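Local coordinates for protein prephenate dehydratase (Arthrobacter aurescens, PDB 3MWB) that probably catalyses the decarboxylation and dehydration of prephenate to phenylpyruvate in phenylalanine biosynthesis, and binds L-phenylalanine at its ACT domain, at residues I219-Q222 with F223-R226; I35-N39 with V40-L44; I108-H111 with G112-A116; A263-G266 with L267-S271; H303-V306 with D307-K311. All coordinates share one frame; numbering follows the deposited sequence.

Interaction 1: residues I219-Q222 with F223-R226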
loop_
_atom_site.group_PDB
_atom_site.type_symbol
_atom_site.label_atom_id
_atom_site.label_comp_id
_atom_site.label_asym_id
_atom_site.label_seq_id
_atom_site.Cartn_x
_atom_site.Cartn_y
_atom_site.Cartn_z
ATOM N N ILE A 219 -2.343 6.938 6.640
ATOM C CA ILE A 219 -2.628 7.000 8.083
ATOM C C ILE A 219 -3.074 5.628 8.617
ATOM O O ILE A 219 -2.607 5.155 9.668
ATOM C CB ILE A 219 -3.670 8.112 8.391
ATOM C CG1 ILE A 219 -3.033 9.497 8.220
ATOM C CG2 ILE A 219 -4.240 7.956 9.806
ATOM C CD1 ILE A 219 -4.066 10.652 8.007
ATOM N N LEU A 220 -3.944 4.961 7.872
ATOM C CA LEU A 220 -4.441 3.646 8.285
ATOM C C LEU A 220 -3.356 2.557 8.290
ATOM O O LEU A 220 -3.367 1.665 9.153
ATOM C CB LEU A 220 -5.645 3.240 7.447
ATOM C CG LEU A 220 -6.877 4.139 7.693
ATOM C CD1 LEU A 220 -8.154 3.436 7.334
ATOM C CD2 LEU A 220 -6.957 4.615 9.154
ATOM N N ASP A 221 -2.400 2.676 7.371
ATOM C CA ASP A 221 -1.292 1.740 7.280
ATOM C C ASP A 221 -0.458 1.700 8.558
ATOM O O ASP A 221 0.113 0.662 8.864
ATOM C CB ASP A 221 -0.382 2.036 6.079
ATOM C CG ASP A 221 0.446 0.825 5.671
ATOM O OD1 ASP A 221 -0.147 -0.242 5.440
ATOM O OD2 ASP A 221 1.694 0.935 5.574
ATOM N N GLN A 222 -0.404 2.809 9.303
ATOM C CA GLN A 222 0.312 2.809 10.581
ATOM C C GLN A 222 -0.230 1.712 11.507
ATOM O O GLN A 222 0.551 1.024 12.156
ATOM C CB GLN A 222 0.268 4.172 11.264
ATOM C CG GLN A 222 0.878 5.311 10.456
ATOM C CD GLN A 222 2.270 4.996 9.935
ATOM O OE1 GLN A 222 3.153 4.581 10.681
ATOM N NE2 GLN A 222 2.467 5.203 8.635
ATOM N N PHE A 223 -1.554 1.531 11.524
ATOM C CA PHE A 223 -2.204 0.442 12.258
ATOM C C PHE A 223 -2.097 -0.908 11.530
ATOM O O PHE A 223 -1.678 -1.898 12.122
ATOM C CB PHE A 223 -3.668 0.787 12.555
ATOM C CG PHE A 223 -3.845 1.955 13.508
ATOM C CD1 PHE A 223 -3.466 1.845 14.836
ATOM C CD2 PHE A 223 -4.401 3.148 13.072
ATOM C CE1 PHE A 223 -3.617 2.920 15.723
ATOM C CE2 PHE A 223 -4.555 4.220 13.939
ATOM C CZ PHE A 223 -4.182 4.106 15.269
ATOM N N ALA A 224 -2.459 -0.944 10.245
ATOM C CA ALA A 224 -2.530 -2.210 9.518
ATOM C C ALA A 224 -1.173 -2.909 9.392
ATOM O O ALA A 224 -1.092 -4.121 9.583
ATOM C CB ALA A 224 -3.195 -2.022 8.137
ATOM N N SER A 225 -0.114 -2.149 9.089
ATOM C CA SER A 225 1.241 -2.720 8.944
ATOM C C SER A 225 1.837 -3.267 10.257
ATOM O O SER A 225 2.842 -3.970 10.214
ATOM C CB SER A 225 2.204 -1.694 8.320
ATOM O OG SER A 225 2.562 -0.705 9.258
ATOM N N ARG A 226 1.221 -2.928 11.404
ATOM C CA ARG A 226 1.662 -3.391 12.710
ATOM C C ARG A 226 0.639 -4.328 13.378
ATOM O O ARG A 226 0.662 -4.544 14.588
ATOM C CB ARG A 226 1.987 -2.187 13.596
ATOM C CG ARG A 226 3.240 -1.394 13.114
ATOM C CD ARG A 226 3.349 -0.105 13.872
ATOM N NE ARG A 226 4.500 0.685 13.463
ATOM C CZ ARG A 226 4.498 1.645 12.542
ATOM N NH1 ARG A 226 3.384 1.960 11.897
ATOM N NH2 ARG A 226 5.628 2.312 12.281
#
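The guanidinium of Arg226 meets Gln222 at its edge. Gln222 O lies almost in the guanidinium plane, and Arg226 NH1 donates to it over 3.0 Å along a lone pair. The same NH1 also donates to the side-chain oxygen, Gln222 OE1, at 2.9 Å. This second bond is less regular, because NH1 stands 49° out of the amide plane. The amide and guanidinium planes are turned 45° apart, and the two side chains run side by side in the same direction. Gln222 folds back through its bent chi2 (-51°), which carries OE1 to the same NH1 that Gln222 O accepts from. The Phe223 ring has Leu220 O at its edge.

These residues belong to the C-terminal part of helix 215-224 and the turn beyond it, in the ACT domain, a ferredoxin-like fold with two helices packed on one antiparallel sheet. Phe223 packs on that sheet through Val204 and Ile249, and on Leu267 of helix 258-270. Arg226 NE forms a salt bridge with Asp262 of the same helix. With an alanine here in place of the arginine, Asp262 would probably lose this charge partner, and Gln222 O and OE1 their shared donor.

Ser225 grips Asp221 O twice. Its N and OG both donate to Asp221 O, each at 2.8 Å, from opposite faces of the carbonyl plane. A helical backbone bond runs from Ala224 N to Leu220 O at 3.0 Å.

Interaction 2: residues I35-N39 with V40-L44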
loop_
_atom_site.group_PDB
_atom_site.type_symbol
_atom_site.label_atom_id
_atom_site.label_comp_id
_atom_site.label_asym_id
_atom_site.label_seq_id
_atom_site.Cartn_x
_atom_site.Cartn_y
_atom_site.Cartn_z
ATOM N N ILE A 35 -24.349 15.793 37.408
ATOM C CA ILE A 35 -24.790 17.093 36.911
ATOM C C ILE A 35 -25.293 16.973 35.470
ATOM O O ILE A 35 -24.509 16.643 34.573
ATOM C CB ILE A 35 -23.632 18.111 36.938
ATOM C CG1 ILE A 35 -23.006 18.198 38.335
ATOM C CG2 ILE A 35 -24.100 19.482 36.445
ATOM C CD1 ILE A 35 -23.990 18.542 39.402
ATOM N N PRO A 36 -26.591 17.243 35.237
ATOM C CA PRO A 36 -27.040 17.232 33.838
ATOM C C PRO A 36 -26.637 18.511 33.122
ATOM O O PRO A 36 -26.698 19.594 33.708
ATOM C CB PRO A 36 -28.565 17.178 33.954
ATOM C CG PRO A 36 -28.856 17.831 35.263
ATOM C CD PRO A 36 -27.707 17.485 36.175
ATOM N N CYS A 37 -26.209 18.385 31.874
ATOM C CA CYS A 37 -25.787 19.557 31.120
ATOM C C CYS A 37 -26.607 19.653 29.857
ATOM O O CYS A 37 -27.037 18.640 29.322
ATOM C CB CYS A 37 -24.297 19.504 30.794
ATOM S SG CYS A 37 -23.264 19.585 32.247
ATOM N N THR A 38 -26.808 20.889 29.407
ATOM C CA THR A 38 -27.608 21.219 28.226
ATOM C C THR A 38 -27.153 20.458 26.983
ATOM O O THR A 38 -27.975 19.944 26.226
ATOM C CB THR A 38 -27.493 22.732 27.901
ATOM O OG1 THR A 38 -28.017 23.509 28.985
ATOM C CG2 THR A 38 -28.262 23.063 26.649
ATOM N N ASN A 39 -25.841 20.438 26.753
ATOM C CA ASN A 39 -25.292 19.778 25.572
ATOM C C ASN A 39 -23.962 19.103 25.850
ATOM O O ASN A 39 -23.404 19.222 26.948
ATOM C CB ASN A 39 -25.239 20.742 24.357
ATOM C CG ASN A 39 -24.451 22.000 24.631
ATOM O OD1 ASN A 39 -23.461 21.981 25.350
ATOM N ND2 ASN A 39 -24.888 23.118 24.042
ATOM N N VAL A 40 -23.474 18.351 24.864
ATOM C CA VAL A 40 -22.191 17.696 24.995
ATOM C C VAL A 40 -21.040 18.667 25.290
ATOM O O VAL A 40 -20.201 18.364 26.149
ATOM C CB VAL A 40 -21.890 16.773 23.766
ATOM C CG1 VAL A 40 -20.406 16.495 23.637
ATOM C CG2 VAL A 40 -22.690 15.477 23.913
ATOM N N ASN A 41 -20.982 19.808 24.596
ATOM C CA ASN A 41 -19.881 20.727 24.842
ATOM C C ASN A 41 -19.873 21.221 26.285
ATOM O O ASN A 41 -18.832 21.204 26.926
ATOM C CB ASN A 41 -19.831 21.914 23.878
ATOM C CG ASN A 41 -18.468 22.627 23.930
ATOM O OD1 ASN A 41 -17.419 22.017 23.639
ATOM N ND2 ASN A 41 -18.469 23.897 24.343
ATOM N N THR A 42 -21.040 21.622 26.791
ATOM C CA THR A 42 -21.184 22.074 28.177
ATOM C C THR A 42 -20.753 20.994 29.160
ATOM O O THR A 42 -20.091 21.297 30.164
ATOM C CB THR A 42 -22.621 22.550 28.464
ATOM O OG1 THR A 42 -22.896 23.694 27.646
ATOM C CG2 THR A 42 -22.780 22.974 29.927
ATOM N N ALA A 43 -21.107 19.738 28.871
ATOM C CA ALA A 43 -20.672 18.616 29.722
ATOM C C ALA A 43 -19.150 18.548 29.787
ATOM O O ALA A 43 -18.557 18.415 30.877
ATOM C CB ALA A 43 -21.252 17.265 29.223
ATOM N N LEU A 44 -18.513 18.622 28.620
ATOM C CA LEU A 44 -17.055 18.495 28.533
ATOM C C LEU A 44 -16.332 19.725 29.076
ATOM O O LEU A 44 -15.260 19.616 29.685
ATOM C CB LEU A 44 -16.626 18.201 27.091
ATOM C CG LEU A 44 -17.091 16.840 26.520
ATOM C CD1 LEU A 44 -16.744 16.715 25.036
ATOM C CD2 LEU A 44 -16.491 15.655 27.261
#
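Hydrogen bonds from Thr42 to Asn39 dominate this turn. Asn39 OD1 accepts from Thr42 N at 2.8 Å, in a nearly straight bond (166° at the hydrogen) that lies close to the line of the C=O bond. It also accepts from Thr42 OG1 at 2.9 Å, with the hydroxyl standing above the amide plane. Two donors of one residue therefore grip a single oxygen, which should limit rotation of the amide. Asn39 CG sits between the backbone N and the carbonyl carbon (chi1 57°), and this turns OD1 back over the first helical turn. The two side chains cross at about a right angle.

This is an asparagine N-cap. It starts helix 40-48 two residues after strand 33-37, the outermost strand, within this chain, of a mixed sheet in the prephenate dehydratase domain. The first helical backbone bond runs from Ala43 N to Asn39 O at 3.0 Å.

The apolar contacts are made by Cys37. Cys37 CB lies 4.1 Å from Ala43 CB and 3.9 Å from Thr42 CG2. Cys37 SG rests 3.7 Å from Ala43 CA. Val40 points elsewhere, onto Ala69 and Thr70 of helix 67-73. Asn39 also packs on Ala116 of a second subunit.

Interaction 3: residues I108-H111 with G112-A116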
loop_
_atom_site.group_PDB
_atom_site.type_symbol
_atom_site.label_atom_id
_atom_site.label_comp_id
_atom_site.label_asym_id
_atom_site.label_seq_id
_atom_site.Cartn_x
_atom_site.Cartn_y
_atom_site.Cartn_z
ATOM N N ILE A 108 -48.445 11.281 20.470
ATOM C CA ILE A 108 -47.307 10.727 21.227
ATOM C C ILE A 108 -46.060 11.590 20.992
ATOM O O ILE A 108 -45.685 11.843 19.848
ATOM C CB ILE A 108 -46.986 9.279 20.812
ATOM C CG1 ILE A 108 -48.215 8.377 20.978
ATOM C CG2 ILE A 108 -45.810 8.704 21.632
ATOM C CD1 ILE A 108 -48.128 7.110 20.190
ATOM N N SER A 109 -45.430 12.032 22.073
ATOM C CA SER A 109 -44.206 12.826 21.981
ATOM C C SER A 109 -42.964 12.024 22.381
ATOM O O SER A 109 -42.984 11.270 23.345
ATOM C CB SER A 109 -44.312 14.071 22.854
ATOM O OG SER A 109 -43.119 14.842 22.790
ATOM N N THR A 110 -41.893 12.185 21.605
ATOM C CA THR A 110 -40.599 11.596 21.907
ATOM C C THR A 110 -39.540 12.215 21.010
ATOM O O THR A 110 -39.858 12.991 20.093
ATOM C CB THR A 110 -40.592 10.049 21.740
ATOM O OG1 THR A 110 -39.382 9.518 22.282
ATOM C CG2 THR A 110 -40.736 9.638 20.279
ATOM N N HIS A 111 -38.283 11.873 21.271
ATOM C CA HIS A 111 -37.211 12.245 20.374
ATOM C C HIS A 111 -37.395 11.454 19.089
ATOM O O HIS A 111 -37.745 10.283 19.154
ATOM C CB HIS A 111 -35.846 11.928 20.982
ATOM C CG HIS A 111 -34.710 12.481 20.177
ATOM N ND1 HIS A 111 -33.990 13.595 20.564
ATOM C CD2 HIS A 111 -34.211 12.106 18.977
ATOM C CE1 HIS A 111 -33.076 13.863 19.644
ATOM N NE2 HIS A 111 -33.193 12.974 18.669
ATOM N N GLY A 112 -37.154 12.091 17.938
ATOM C CA GLY A 112 -37.246 11.430 16.617
ATOM C C GLY A 112 -36.506 10.106 16.489
ATOM O O GLY A 112 -36.949 9.198 15.770
ATOM N N HIS A 113 -35.373 9.985 17.170
ATOM C CA HIS A 113 -34.591 8.743 17.169
ATOM C C HIS A 113 -35.332 7.587 17.848
ATOM O O HIS A 113 -35.236 6.439 17.414
ATOM C CB HIS A 113 -33.240 8.978 17.852
ATOM C CG HIS A 113 -32.336 9.905 17.093
ATOM N ND1 HIS A 113 -30.997 10.045 17.389
ATOM C CD2 HIS A 113 -32.575 10.723 16.036
ATOM C CE1 HIS A 113 -30.453 10.916 16.555
ATOM N NE2 HIS A 113 -31.388 11.343 15.723
ATOM N N ALA A 114 -36.051 7.900 18.922
ATOM C CA ALA A 114 -36.895 6.915 19.595
ATOM C C ALA A 114 -38.099 6.540 18.718
ATOM O O ALA A 114 -38.390 5.352 18.503
ATOM C CB ALA A 114 -37.351 7.436 20.947
ATOM N N TRP A 115 -38.778 7.558 18.199
ATOM C CA TRP A 115 -39.937 7.347 17.343
ATOM C C TRP A 115 -39.632 6.371 16.219
ATOM O O TRP A 115 -40.356 5.391 16.040
ATOM C CB TRP A 115 -40.452 8.669 16.759
ATOM C CG TRP A 115 -41.666 8.476 15.894
ATOM C CD1 TRP A 115 -41.721 8.545 14.533
ATOM C CD2 TRP A 115 -42.989 8.137 16.334
ATOM N NE1 TRP A 115 -43.000 8.290 14.096
ATOM C CE2 TRP A 115 -43.799 8.032 15.180
ATOM C CE3 TRP A 115 -43.572 7.919 17.591
ATOM C CZ2 TRP A 115 -45.163 7.720 15.245
ATOM C CZ3 TRP A 115 -44.916 7.613 17.656
ATOM C CH2 TRP A 115 -45.702 7.524 16.489
ATOM N N ALA A 116 -38.543 6.628 15.495
ATOM C CA ALA A 116 -38.162 5.853 14.311
ATOM C C ALA A 116 -37.902 4.373 14.612
ATOM O O ALA A 116 -37.945 3.534 13.715
ATOM C CB ALA A 116 -36.928 6.485 13.652
#
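His111 O receives the first backbone bonds of helix 112-115: a straight one from Trp115 N at 3.1 Å (169° at the hydrogen) and a weak one from Ala114 N. His111 is the N-cap residue, in a strand-to-helix turn of the prephenate dehydratase domain, whose family belongs to the periplasmic binding protein clan. Strand 107-110 leads into the turn from a mixed five-stranded sheet.

The rings of His111 and His113 form a T-shaped pair. His111 directs its CD2-NE2 edge at one face of His113, with centroids 4.5 Å apart and planes at 73°. Its NE2 lies toward the rim of that face. The His111 ring also has the backbone N of His113 at its edge. His113 ND1 is held by Ser62 O, which helps fix the ring that His111 meets.

Thr110 OG1 bonds to Ile155 O on the neighbouring strand and touches Ala114 CB at 3.2 Å. Thr110 CG2 takes the place between backbone N and carbonyl carbon, the position from which it reaches the helix, 3.7 Å from Trp115 CB. The indole stacks with Tyr131. At its edge, Ile108 CD1 lies 4.1 Å from Trp115 CZ3.

Interaction 4: residues A263-G266 with L267-S271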
loop_
_atom_site.group_PDB
_atom_site.type_symbol
_atom_site.label_atom_id
_atom_site.label_comp_id
_atom_site.label_asym_id
_atom_site.label_seq_id
_atom_site.Cartn_x
_atom_site.Cartn_y
_atom_site.Cartn_z
ATOM N N ALA A 263 2.727 2.279 16.272
ATOM C CA ALA A 263 1.724 2.906 15.398
ATOM C C ALA A 263 1.480 4.364 15.756
ATOM O O ALA A 263 1.426 5.197 14.871
ATOM C CB ALA A 263 0.400 2.124 15.418
ATOM N N LEU A 264 1.336 4.659 17.055
ATOM C CA LEU A 264 1.162 6.028 17.517
ATOM C C LEU A 264 2.324 6.920 17.049
ATOM O O LEU A 264 2.098 8.060 16.637
ATOM C CB LEU A 264 0.994 6.101 19.055
ATOM C CG LEU A 264 -0.307 5.477 19.619
ATOM C CD1 LEU A 264 -0.227 5.304 21.155
ATOM C CD2 LEU A 264 -1.580 6.277 19.205
ATOM N N ALA A 265 3.546 6.414 17.129
ATOM C CA ALA A 265 4.708 7.186 16.649
ATOM C C ALA A 265 4.614 7.455 15.152
ATOM O O ALA A 265 4.911 8.567 14.697
ATOM C CB ALA A 265 6.013 6.497 16.995
ATOM N N GLY A 266 4.178 6.455 14.402
ATOM C CA GLY A 266 4.005 6.588 12.929
ATOM C C GLY A 266 2.992 7.659 12.579
ATOM O O GLY A 266 3.165 8.411 11.611
ATOM N N LEU A 267 1.925 7.718 13.380
ATOM C CA LEU A 267 0.843 8.688 13.208
ATOM C C LEU A 267 1.353 10.095 13.463
ATOM O O LEU A 267 1.058 10.996 12.707
ATOM C CB LEU A 267 -0.334 8.372 14.157
ATOM C CG LEU A 267 -1.223 7.167 13.857
ATOM C CD1 LEU A 267 -2.268 7.015 14.946
ATOM C CD2 LEU A 267 -1.903 7.286 12.496
ATOM N N HIS A 268 2.102 10.274 14.545
ATOM C CA HIS A 268 2.646 11.578 14.904
ATOM C C HIS A 268 3.593 12.088 13.800
ATOM O O HIS A 268 3.553 13.275 13.444
ATOM C CB HIS A 268 3.348 11.507 16.263
ATOM C CG HIS A 268 3.854 12.824 16.754
ATOM N ND1 HIS A 268 3.216 13.544 17.746
ATOM C CD2 HIS A 268 4.962 13.531 16.432
ATOM C CE1 HIS A 268 3.889 14.651 17.988
ATOM N NE2 HIS A 268 4.955 14.668 17.207
ATOM N N ARG A 269 4.427 11.197 13.249
ATOM C CA ARG A 269 5.337 11.597 12.174
ATOM C C ARG A 269 4.572 12.180 10.976
ATOM O O ARG A 269 4.953 13.231 10.460
ATOM C CB ARG A 269 6.293 10.452 11.782
ATOM C CG ARG A 269 7.326 10.134 12.880
ATOM C CD ARG A 269 8.398 9.115 12.474
ATOM N NE ARG A 269 7.883 7.850 11.931
ATOM C CZ ARG A 269 7.663 6.748 12.643
ATOM N NH1 ARG A 269 7.872 6.738 13.960
ATOM N NH2 ARG A 269 7.232 5.649 12.036
ATOM N N ILE A 270 3.488 11.531 10.566
ATOM C CA ILE A 270 2.656 12.004 9.428
ATOM C C ILE A 270 1.889 13.281 9.785
ATOM O O ILE A 270 1.740 14.207 8.954
ATOM C CB ILE A 270 1.603 10.951 9.014
ATOM C CG1 ILE A 270 2.262 9.694 8.442
ATOM C CG2 ILE A 270 0.592 11.524 7.981
ATOM C CD1 ILE A 270 1.292 8.489 8.429
ATOM N N SER A 271 1.414 13.307 11.028
ATOM C CA SER A 271 0.526 14.347 11.508
ATOM C C SER A 271 0.863 14.678 12.979
ATOM O O SER A 271 0.265 14.107 13.902
ATOM C CB SER A 271 -0.928 13.870 11.369
ATOM O OG SER A 271 -1.848 14.912 11.654
#
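Arg269 folds back along its own helix over Ala265 and Gly266. Arg269 CB lies 3.7 Å from both Ala265 O and Gly266 O. Arg269 CG comes closer to Ala265 O, at 3.4 Å. Arg269 CD moves off to 4.2 Å from Ala265 O. The chain then bends at chi3 (-53°), which turns the guanidinium back over the preceding turn. NE stays about as far from Ala265 O as CD does. Arg269 CZ sits 3.7 Å from Gly266 CA. At the tip, Arg269 NH1 touches Ala265 CB at 3.6 Å. Arg269 NH2 rests 3.5 Å from Gly266 CA. One guanidinium face thus covers Gly266 CA and the Ala265 carbonyl carbon. Gly266 presents only its CA hydrogens to this face. In this one of two deposited conformers Arg269 also makes a cation-pi contact with Phe299 of a third subunit; the other copy may not share these contacts.

The backbone underlying this contact is regular helix, with Arg269 N bonded to Ala265 O at 3.0 Å. Elsewhere on the helix, Leu267 packs on Ile219 of helix 215-224 and on Val204 of the sheet. Such side-by-side helices on one face of an antiparallel sheet are typical of the ACT domain.

Interaction 5: residues H303-V306 with D307-K311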
loop_
_atom_site.group_PDB
_atom_site.type_symbol
_atom_site.label_atom_id
_atom_site.label_comp_id
_atom_site.label_asym_id
_atom_site.label_seq_id
_atom_site.Cartn_x
_atom_site.Cartn_y
_atom_site.Cartn_z
ATOM N N HIS A 303 14.281 -4.957 17.809
ATOM C CA HIS A 303 15.054 -3.845 18.388
ATOM C C HIS A 303 16.445 -4.309 18.790
ATOM O O HIS A 303 17.437 -3.594 18.568
ATOM C CB HIS A 303 14.340 -3.223 19.593
ATOM C CG HIS A 303 14.954 -1.944 20.090
ATOM N ND1 HIS A 303 14.855 -0.747 19.405
ATOM C CD2 HIS A 303 15.648 -1.668 21.225
ATOM C CE1 HIS A 303 15.477 0.202 20.083
ATOM N NE2 HIS A 303 15.965 -0.328 21.193
ATOM N N ALA A 304 16.515 -5.500 19.393
ATOM C CA ALA A 304 17.792 -6.064 19.831
ATOM C C ALA A 304 18.681 -6.395 18.627
ATOM O O ALA A 304 19.893 -6.198 18.681
ATOM C CB ALA A 304 17.577 -7.286 20.687
ATOM N N TRP A 305 18.078 -6.886 17.543
ATOM C CA TRP A 305 18.853 -7.148 16.339
ATOM C C TRP A 305 19.440 -5.845 15.796
ATOM O O TRP A 305 20.627 -5.779 15.543
ATOM C CB TRP A 305 18.024 -7.882 15.284
ATOM C CG TRP A 305 18.771 -8.238 14.027
ATOM C CD1 TRP A 305 19.796 -9.146 13.902
ATOM C CD2 TRP A 305 18.533 -7.718 12.706
ATOM N NE1 TRP A 305 20.203 -9.215 12.589
ATOM C CE2 TRP A 305 19.448 -8.354 11.836
ATOM C CE3 TRP A 305 17.636 -6.778 12.177
ATOM C CZ2 TRP A 305 19.493 -8.080 10.458
ATOM C CZ3 TRP A 305 17.680 -6.507 10.811
ATOM C CH2 TRP A 305 18.616 -7.152 9.970
ATOM N N VAL A 306 18.628 -4.801 15.648
ATOM C CA VAL A 306 19.151 -3.536 15.160
ATOM C C VAL A 306 20.217 -3.001 16.113
ATOM O O VAL A 306 21.254 -2.480 15.659
ATOM C CB VAL A 306 18.046 -2.501 14.878
ATOM C CG1 VAL A 306 18.640 -1.233 14.323
ATOM C CG2 VAL A 306 17.028 -3.090 13.869
ATOM N N ASP A 307 20.001 -3.158 17.409
ATOM C CA ASP A 307 21.005 -2.707 18.344
ATOM C C ASP A 307 22.370 -3.378 18.137
ATOM O O ASP A 307 23.408 -2.710 18.235
ATOM C CB ASP A 307 20.548 -2.862 19.786
ATOM C CG ASP A 307 21.322 -1.969 20.701
ATOM O OD1 ASP A 307 21.661 -0.846 20.267
ATOM O OD2 ASP A 307 21.625 -2.380 21.834
ATOM N N SER A 308 22.361 -4.680 17.834
ATOM C CA SER A 308 23.595 -5.428 17.621
ATOM C C SER A 308 24.368 -4.872 16.424
ATOM O O SER A 308 25.596 -4.802 16.456
ATOM C CB SER A 308 23.328 -6.926 17.464
ATOM O OG SER A 308 22.636 -7.222 16.257
ATOM N N ILE A 309 23.639 -4.458 15.390
ATOM C CA ILE A 309 24.241 -3.831 14.208
ATOM C C ILE A 309 24.840 -2.472 14.534
ATOM O O ILE A 309 26.001 -2.177 14.179
ATOM C CB ILE A 309 23.197 -3.661 13.096
ATOM C CG1 ILE A 309 22.775 -5.033 12.570
ATOM C CG2 ILE A 309 23.738 -2.762 11.994
ATOM C CD1 ILE A 309 21.487 -5.040 11.750
ATOM N N LEU A 310 24.058 -1.637 15.214
ATOM C CA LEU A 310 24.522 -0.292 15.553
ATOM C C LEU A 310 25.759 -0.349 16.416
ATOM O O LEU A 310 26.733 0.364 16.165
ATOM C CB LEU A 310 23.431 0.530 16.245
ATOM C CG LEU A 310 22.130 0.781 15.472
ATOM C CD1 LEU A 310 21.099 1.446 16.372
ATOM C CD2 LEU A 310 22.366 1.604 14.204
ATOM N N LYS A 311 25.725 -1.210 17.426
ATOM C CA LYS A 311 26.765 -1.224 18.449
ATOM C C LYS A 311 27.953 -2.140 18.147
ATOM O O LYS A 311 29.026 -1.959 18.718
ATOM C CB LYS A 311 26.154 -1.564 19.810
ATOM C CG LYS A 311 25.508 -0.368 20.486
ATOM C CD LYS A 311 24.842 -0.741 21.791
ATOM C CE LYS A 311 24.317 0.505 22.477
ATOM N NZ LYS A 311 23.729 0.203 23.804
#
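Two torsions set up the meeting of Trp305 and Ile309. The indole leaves with CG opposite the backbone N (chi1 -178°), while Ile309 CG1 lies opposite its carbonyl carbon (chi1 -67°) and extends through chi2 to CD1. The methyl arrives over one face of the indole. Ile309 CD1 stands 3.8 Å from the centroid of the six-membered ring of Trp305 and only 9° off its normal, a clear CH-pi contact. The ring atoms nearest to Ile309 CD1 are Trp305 CE2 and Trp305 CZ2, each at 3.9 Å. One turn of helix separates the two residues.

Ser308 adds a side-chain bond to the backbone of Trp305. Ser308 OG donates to Trp305 O at 2.6 Å, in the carbonyl plane and on a lone pair. Ile309 N donates to Trp305 O at 3.3 Å, so this oxygen serves two donors. Val306 and Leu310 lie side by side, with Val306 CG1 4.2 Å from Leu310 CD1. Their backbones are joined by the bond from Leu310 N to Val306 O at 3.0 Å.

Cutting the indole back to an alanine is likely to strip the Ile309 methyl of its aromatic platform and His268 of a third subunit of this ring partner.

Helix 296-311 ends the chain and extends away from the sheets of its own subunit. Its apolar side meets the third subunit instead. There Val306 packs on Leu264 of that subunit's helix 258-270, and Ile309 packs on Phe276 of its strand 275-281.

Along the chain the order is interaction 2, 3, 1, 4 and 5. Interactions 2 and 3 are both strand-to-helix turns within the prephenate dehydratase range, on different sheets, with centres about 22 Å apart. Interactions 1 and 4 belong to the ACT domain. Their centres are about 10 Å apart and they touch directly: Gln222 OE1 lies 3.1 Å from Gly266 CA where helices 215-224 and 258-270 pack together. Interaction 5 lies on the C-terminal helix, with its centre about 62 Å from that of interaction 3. Interactions 1, 2 and 3 touch a second subunit, and 1, 4 and 5 touch a third. These local contacts therefore also lie at interfaces of the four-chain assembly.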